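Putative archaeal ammonia monooxygenase subunit B (PDB 4O65) binds copper through its cupredoxin domain and is probably the B subunit of an archaeal ammonia monooxygenase, which would oxidise ammonia. Local coordinates at residues Gly64-Ile78 / Asn101-Leu115. Residues are numbered along the deposited sequence; the frame is centred on the assembly and turned at random.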
loop_
_atom_site.group_PDB
_atom_site.type_symbol
_atom_site.label_atom_id
_atom_site.label_comp_id
_atom_site.label_asym_id
_atom_site.label_seq_id
_atom_site.Cartn_x
_atom_site.Cartn_y
_atom_site.Cartn_z
ATOM N N GLY A 64 -5.814 -3.437 -9.667
ATOM C CA GLY A 64 -6.843 -2.746 -10.496
ATOM C C GLY A 64 -6.243 -2.299 -11.808
ATOM O O GLY A 64 -5.169 -2.786 -12.205
ATOM N N ARG A 65 -6.917 -1.371 -12.493
ATOM C CA ARG A 65 -6.391 -0.922 -13.756
ATOM C C ARG A 65 -6.619 0.584 -13.772
ATOM O O ARG A 65 -7.644 1.043 -13.266
ATOM C CB ARG A 65 -7.218 -1.508 -14.954
ATOM C CG ARG A 65 -7.248 -3.018 -15.145
ATOM C CD ARG A 65 -8.049 -3.370 -16.469
ATOM N NE ARG A 65 -9.421 -2.808 -16.339
ATOM C CZ ARG A 65 -10.123 -2.163 -17.287
ATOM N NH1 ARG A 65 -9.650 -1.998 -18.529
ATOM N NH2 ARG A 65 -11.342 -1.709 -17.008
ATOM N N LEU A 66 -5.631 1.324 -14.278
ATOM C CA LEU A 66 -5.747 2.797 -14.435
ATOM C C LEU A 66 -6.085 3.022 -15.893
ATOM O O LEU A 66 -5.394 2.503 -16.796
ATOM C CB LEU A 66 -4.428 3.462 -14.110
ATOM C CG LEU A 66 -3.882 3.059 -12.750
ATOM C CD1 LEU A 66 -2.481 3.667 -12.529
ATOM C CD2 LEU A 66 -4.816 3.529 -11.613
ATOM N N VAL A 67 -7.193 3.716 -16.119
ATOM C CA VAL A 67 -7.699 3.854 -17.495
ATOM C C VAL A 67 -7.769 5.316 -17.882
ATOM O O VAL A 67 -8.538 6.128 -17.304
ATOM C CB VAL A 67 -9.072 3.180 -17.630
ATOM C CG1 VAL A 67 -9.603 3.380 -19.073
ATOM C CG2 VAL A 67 -8.970 1.716 -17.235
ATOM N N SER A 68 -6.954 5.693 -18.864
ATOM C CA SER A 68 -6.846 7.118 -19.258
ATOM C C SER A 68 -7.985 7.560 -20.155
ATOM O O SER A 68 -8.353 6.842 -21.081
ATOM C CB SER A 68 -5.512 7.354 -20.001
ATOM O OG SER A 68 -5.463 8.641 -20.624
ATOM N N GLN A 69 -8.542 8.741 -19.865
ATOM C CA GLN A 69 -9.569 9.372 -20.673
ATOM C C GLN A 69 -9.083 10.629 -21.367
ATOM O O GLN A 69 -9.880 11.379 -21.966
ATOM C CB GLN A 69 -10.783 9.651 -19.790
ATOM C CG GLN A 69 -11.246 8.320 -19.165
ATOM C CD GLN A 69 -12.593 8.385 -18.493
ATOM O OE1 GLN A 69 -12.791 9.124 -17.499
ATOM N NE2 GLN A 69 -13.542 7.603 -19.022
ATOM N N VAL A 70 -7.775 10.844 -21.367
ATOM C CA VAL A 70 -7.217 12.061 -22.004
ATOM C C VAL A 70 -6.385 11.675 -23.243
ATOM O O VAL A 70 -6.004 10.522 -23.428
ATOM C CB VAL A 70 -6.321 12.901 -21.050
ATOM C CG1 VAL A 70 -7.076 13.312 -19.779
ATOM C CG2 VAL A 70 -5.112 12.107 -20.655
ATOM N N LYS A 71 -6.075 12.659 -24.064
ATOM C CA LYS A 71 -5.423 12.360 -25.335
ATOM C C LYS A 71 -3.932 12.148 -25.210
ATOM O O LYS A 71 -3.338 11.436 -26.005
ATOM C CB LYS A 71 -5.792 13.436 -26.348
ATOM C CG LYS A 71 -7.293 13.437 -26.539
ATOM C CD LYS A 71 -7.752 14.610 -27.392
ATOM C CE LYS A 71 -9.199 14.394 -27.787
ATOM N NZ LYS A 71 -9.625 15.382 -28.822
ATOM N N GLN A 72 -3.316 12.663 -24.162
ATOM C CA GLN A 72 -1.886 12.632 -24.136
ATOM C C GLN A 72 -1.426 11.797 -22.974
ATOM O O GLN A 72 -2.222 11.548 -22.049
ATOM C CB GLN A 72 -1.334 14.046 -24.030
ATOM C CG GLN A 72 -1.646 14.671 -22.679
ATOM C CD GLN A 72 -1.364 16.143 -22.703
ATOM O OE1 GLN A 72 -2.256 16.931 -22.996
ATOM N NE2 GLN A 72 -0.094 16.513 -22.496
ATOM N N ASP A 73 -0.163 11.385 -23.017
ATOM C CA ASP A 73 0.472 10.697 -21.889
ATOM C C ASP A 73 0.508 11.571 -20.636
ATOM O O ASP A 73 0.683 12.804 -20.711
ATOM C CB ASP A 73 1.905 10.298 -22.226
ATOM C CG ASP A 73 1.977 9.266 -23.351
ATOM O OD1 ASP A 73 0.931 8.786 -23.866
ATOM O OD2 ASP A 73 3.128 8.930 -23.718
ATOM N N LEU A 74 0.263 10.919 -19.509
ATOM C CA LEU A 74 0.355 11.554 -18.185
ATOM C C LEU A 74 1.349 10.858 -17.321
ATOM O O LEU A 74 1.560 9.629 -17.456
ATOM C CB LEU A 74 -1.010 11.457 -17.458
ATOM C CG LEU A 74 -2.151 12.224 -18.124
ATOM C CD1 LEU A 74 -3.477 11.912 -17.446
ATOM C CD2 LEU A 74 -1.912 13.738 -18.038
ATOM N N ASN A 75 1.909 11.610 -16.375
ATOM C CA ASN A 75 2.781 11.041 -15.331
ATOM C C ASN A 75 1.991 10.935 -14.028
ATOM O O ASN A 75 1.202 11.818 -13.733
ATOM C CB ASN A 75 4.000 11.924 -15.061
ATOM C CG ASN A 75 4.927 11.918 -16.232
ATOM O OD1 ASN A 75 4.974 10.929 -16.936
ATOM N ND2 ASN A 75 5.579 13.042 -16.505
ATOM N N ALA A 76 2.206 9.839 -13.318
ATOM C CA ALA A 76 1.430 9.557 -12.110
ATOM C C ALA A 76 2.192 8.729 -11.087
ATOM O O ALA A 76 3.189 8.060 -11.402
ATOM C CB ALA A 76 0.135 8.854 -12.513
ATOM N N TRP A 77 1.702 8.766 -9.835
ATOM C CA TRP A 77 2.149 7.823 -8.809
ATOM C C TRP A 77 0.935 7.352 -8.012
ATOM O O TRP A 77 -0.147 7.978 -8.053
ATOM C CB TRP A 77 3.194 8.455 -7.899
ATOM C CG TRP A 77 2.771 9.715 -7.180
ATOM C CD1 TRP A 77 2.343 9.845 -5.853
ATOM C CD2 TRP A 77 2.811 11.069 -7.715
ATOM N NE1 TRP A 77 2.070 11.170 -5.571
ATOM C CE2 TRP A 77 2.348 11.949 -6.652
ATOM C CE3 TRP A 77 3.127 11.618 -8.964
ATOM C CZ2 TRP A 77 2.227 13.331 -6.843
ATOM C CZ3 TRP A 77 3.000 13.012 -9.137
ATOM C CH2 TRP A 77 2.566 13.834 -8.091
ATOM N N ILE A 78 1.100 6.197 -7.358
ATOM C CA ILE A 78 0.002 5.543 -6.733
ATOM C C ILE A 78 0.292 5.271 -5.261
ATOM O O ILE A 78 1.440 5.055 -4.887
ATOM C CB ILE A 78 -0.273 4.250 -7.520
ATOM C CG1 ILE A 78 -1.554 3.588 -7.081
ATOM C CG2 ILE A 78 0.925 3.261 -7.514
ATOM C CD1 ILE A 78 -2.062 2.815 -8.305
ATOM N N ASN A 101 8.961 5.495 -9.015
ATOM C CA ASN A 101 8.345 6.530 -8.160
ATOM C C ASN A 101 7.236 7.291 -8.903
ATOM O O ASN A 101 6.229 7.678 -8.308
ATOM C CB ASN A 101 9.387 7.563 -7.712
ATOM C CG ASN A 101 10.461 6.974 -6.809
ATOM O OD1 ASN A 101 11.576 6.693 -7.258
ATOM N ND2 ASN A 101 10.136 6.797 -5.534
ATOM N N VAL A 102 7.475 7.540 -10.182
ATOM C CA VAL A 102 6.467 8.093 -11.110
ATOM C C VAL A 102 6.455 7.182 -12.346
ATOM O O VAL A 102 7.514 6.652 -12.770
ATOM C CB VAL A 102 6.865 9.531 -11.472
ATOM C CG1 VAL A 102 5.962 10.123 -12.502
ATOM C CG2 VAL A 102 6.911 10.413 -10.223
ATOM N N PHE A 103 5.287 6.959 -12.936
ATOM C CA PHE A 103 5.226 6.180 -14.182
ATOM C C PHE A 103 4.346 6.865 -15.211
ATOM O O PHE A 103 3.608 7.829 -14.881
ATOM C CB PHE A 103 4.748 4.761 -13.908
ATOM C CG PHE A 103 3.429 4.714 -13.181
ATOM C CD1 PHE A 103 2.227 4.754 -13.913
ATOM C CD2 PHE A 103 3.382 4.652 -11.790
ATOM C CE1 PHE A 103 0.999 4.751 -13.254
ATOM C CE2 PHE A 103 2.130 4.647 -11.118
ATOM C CZ PHE A 103 0.949 4.665 -11.880
ATOM N N THR A 104 4.371 6.369 -16.454
ATOM C CA THR A 104 3.569 6.971 -17.509
ATOM C C THR A 104 2.259 6.242 -17.712
ATOM O O THR A 104 2.228 4.996 -17.767
ATOM C CB THR A 104 4.320 6.955 -18.864
ATOM O OG1 THR A 104 5.518 7.709 -18.690
ATOM C CG2 THR A 104 3.481 7.593 -19.984
ATOM N N ILE A 105 1.195 7.021 -17.885
ATOM C CA ILE A 105 -0.058 6.450 -18.294
ATOM C C ILE A 105 -0.324 6.889 -19.723
ATOM O O ILE A 105 -0.489 8.079 -19.982
ATOM C CB ILE A 105 -1.231 6.894 -17.386
ATOM C CG1 ILE A 105 -0.923 6.483 -15.947
ATOM C CG2 ILE A 105 -2.521 6.214 -17.865
ATOM C CD1 ILE A 105 -1.935 6.998 -14.948
ATOM N N PRO A 106 -0.292 5.935 -20.672
ATOM C CA PRO A 106 -0.386 6.386 -22.063
ATOM C C PRO A 106 -1.742 6.991 -22.341
ATOM O O PRO A 106 -2.749 6.528 -21.833
ATOM C CB PRO A 106 -0.245 5.092 -22.907
ATOM C CG PRO A 106 0.102 4.004 -21.950
ATOM C CD PRO A 106 -0.070 4.480 -20.534
ATOM N N GLY A 107 -1.754 7.989 -23.194
ATOM C CA GLY A 107 -2.997 8.602 -23.650
ATOM C C GLY A 107 -4.035 7.621 -24.168
ATOM O O GLY A 107 -3.774 6.862 -25.099
ATOM N N GLY A 108 -5.210 7.599 -23.538
ATOM C CA GLY A 108 -6.285 6.714 -23.931
ATOM C C GLY A 108 -6.022 5.239 -23.638
ATOM O O GLY A 108 -6.795 4.384 -24.078
ATOM N N GLY A 109 -4.939 4.950 -22.918
ATOM C CA GLY A 109 -4.491 3.568 -22.680
ATOM C C GLY A 109 -4.788 3.143 -21.245
ATOM O O GLY A 109 -5.587 3.784 -20.542
ATOM N N GLU A 110 -4.209 2.009 -20.857
ATOM C CA GLU A 110 -4.597 1.294 -19.617
ATOM C C GLU A 110 -3.287 0.886 -18.970
ATOM O O GLU A 110 -2.374 0.408 -19.676
ATOM C CB GLU A 110 -5.367 -0.014 -19.963
ATOM C CG GLU A 110 -6.904 -0.092 -19.797
ATOM C CD GLU A 110 -7.724 0.010 -21.100
ATOM O OE1 GLU A 110 -7.397 0.878 -21.937
ATOM O OE2 GLU A 110 -8.723 -0.746 -21.310
ATOM N N VAL A 111 -3.208 0.987 -17.633
ATOM C CA VAL A 111 -2.017 0.538 -16.906
ATOM C C VAL A 111 -2.567 -0.370 -15.763
ATOM O O VAL A 111 -3.220 0.142 -14.825
ATOM C CB VAL A 111 -1.216 1.747 -16.332
ATOM C CG1 VAL A 111 -0.062 1.278 -15.435
ATOM C CG2 VAL A 111 -0.614 2.553 -17.497
ATOM N N PRO A 112 -2.286 -1.695 -15.818
ATOM C CA PRO A 112 -2.640 -2.521 -14.633
ATOM C C PRO A 112 -1.752 -2.145 -13.484
ATOM O O PRO A 112 -0.568 -1.760 -13.695
ATOM C CB PRO A 112 -2.362 -3.994 -15.080
ATOM C CG PRO A 112 -1.608 -3.878 -16.365
ATOM C CD PRO A 112 -1.828 -2.502 -16.975
ATOM N N TYR A 113 -2.292 -2.191 -12.259
ATOM C CA TYR A 113 -1.432 -1.869 -11.085
ATOM C C TYR A 113 -1.594 -2.928 -10.008
ATOM O O TYR A 113 -2.636 -3.624 -9.939
ATOM C CB TYR A 113 -1.765 -0.448 -10.532
ATOM C CG TYR A 113 -3.077 -0.363 -9.779
ATOM C CD1 TYR A 113 -3.124 -0.576 -8.393
ATOM C CD2 TYR A 113 -4.253 0.062 -10.436
ATOM C CE1 TYR A 113 -4.357 -0.518 -7.695
ATOM C CE2 TYR A 113 -5.450 0.167 -9.760
ATOM C CZ TYR A 113 -5.493 -0.091 -8.395
ATOM O OH TYR A 113 -6.694 0.019 -7.769
ATOM N N LYS A 114 -0.588 -2.999 -9.140
ATOM C CA LYS A 114 -0.623 -3.890 -7.985
ATOM C C LYS A 114 0.155 -3.200 -6.864
ATOM O O LYS A 114 1.334 -2.785 -7.036
ATOM C CB LYS A 114 -0.036 -5.260 -8.299
ATOM C CG LYS A 114 0.165 -6.122 -7.012
ATOM C CD LYS A 114 0.363 -7.573 -7.453
ATOM C CE LYS A 114 0.804 -8.498 -6.306
ATOM N NZ LYS A 114 0.850 -9.972 -6.692
ATOM N N LEU A 115 -0.512 -3.039 -5.729
ATOM C CA LEU A 115 0.107 -2.472 -4.540
ATOM C C LEU A 115 0.146 -3.575 -3.485
ATOM O O LEU A 115 -0.846 -4.326 -3.293
ATOM C CB LEU A 115 -0.760 -1.353 -3.964
ATOM C CG LEU A 115 -1.350 -0.378 -4.986
ATOM C CD1 LEU A 115 -2.139 0.672 -4.222
ATOM C CD2 LEU A 115 -0.195 0.235 -5.741
HETATM O O HOH W 1 -2.991 9.543 -20.164
HETATM O O HOH W 2 6.979 8.638 -15.941
#
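The Tyr-113 ring lies between Gly-64 and Ile-78. Gly-64 N sits over the centre of one face. On the opposite face Ile-78 CD1 makes a CH-pi contact, 3.8 Å from the ring centroid. The ring gets there because CG stands between the backbone N and the carbonyl carbon (chi1 74°). Its hydroxyl is hydrogen-bonded to Thr-129. Leu-66 crosses Tyr-113 and Phe-103 at about a right angle: CD2 meets Tyr-113 CD2, while CD1 reaches the edge of the Phe-103 ring at CZ (3.6 Å). A like first torsion (chi1 55°) folds the Phe-103 ring back, putting one face against Ala-76 O. Ile-105 CD1 packs against Ala-76 CB at 3.7 Å. On the face of the sheet opposite Leu-66 and Val-111, Arg-65 and Glu-110 lie side by side. Arg-65 NH1 meets Glu-110 OE2 in the guanidinium plane, a salt bridge of 3.2 Å; Arg-65 NH2 forms salt bridges with Glu-15 and Asp-16. Asp-73 OD1 accepts a hydrogen bond from Gly-107 N (2.9 Å), on the anti side and 21° out of the carboxylate plane. Ser-68 OG accepts hydrogen bonds from Gly-108 N and Val-70 N, the latter closing an ST turn, and donates to a water bound to Gln-72 O and Ile-105 O. Two antiparallel ladders, 64-68 with 110-115 and 74-78 with 103-105, belong to facing sheets with apolar side chains between, the beta-sandwich of a cupredoxin.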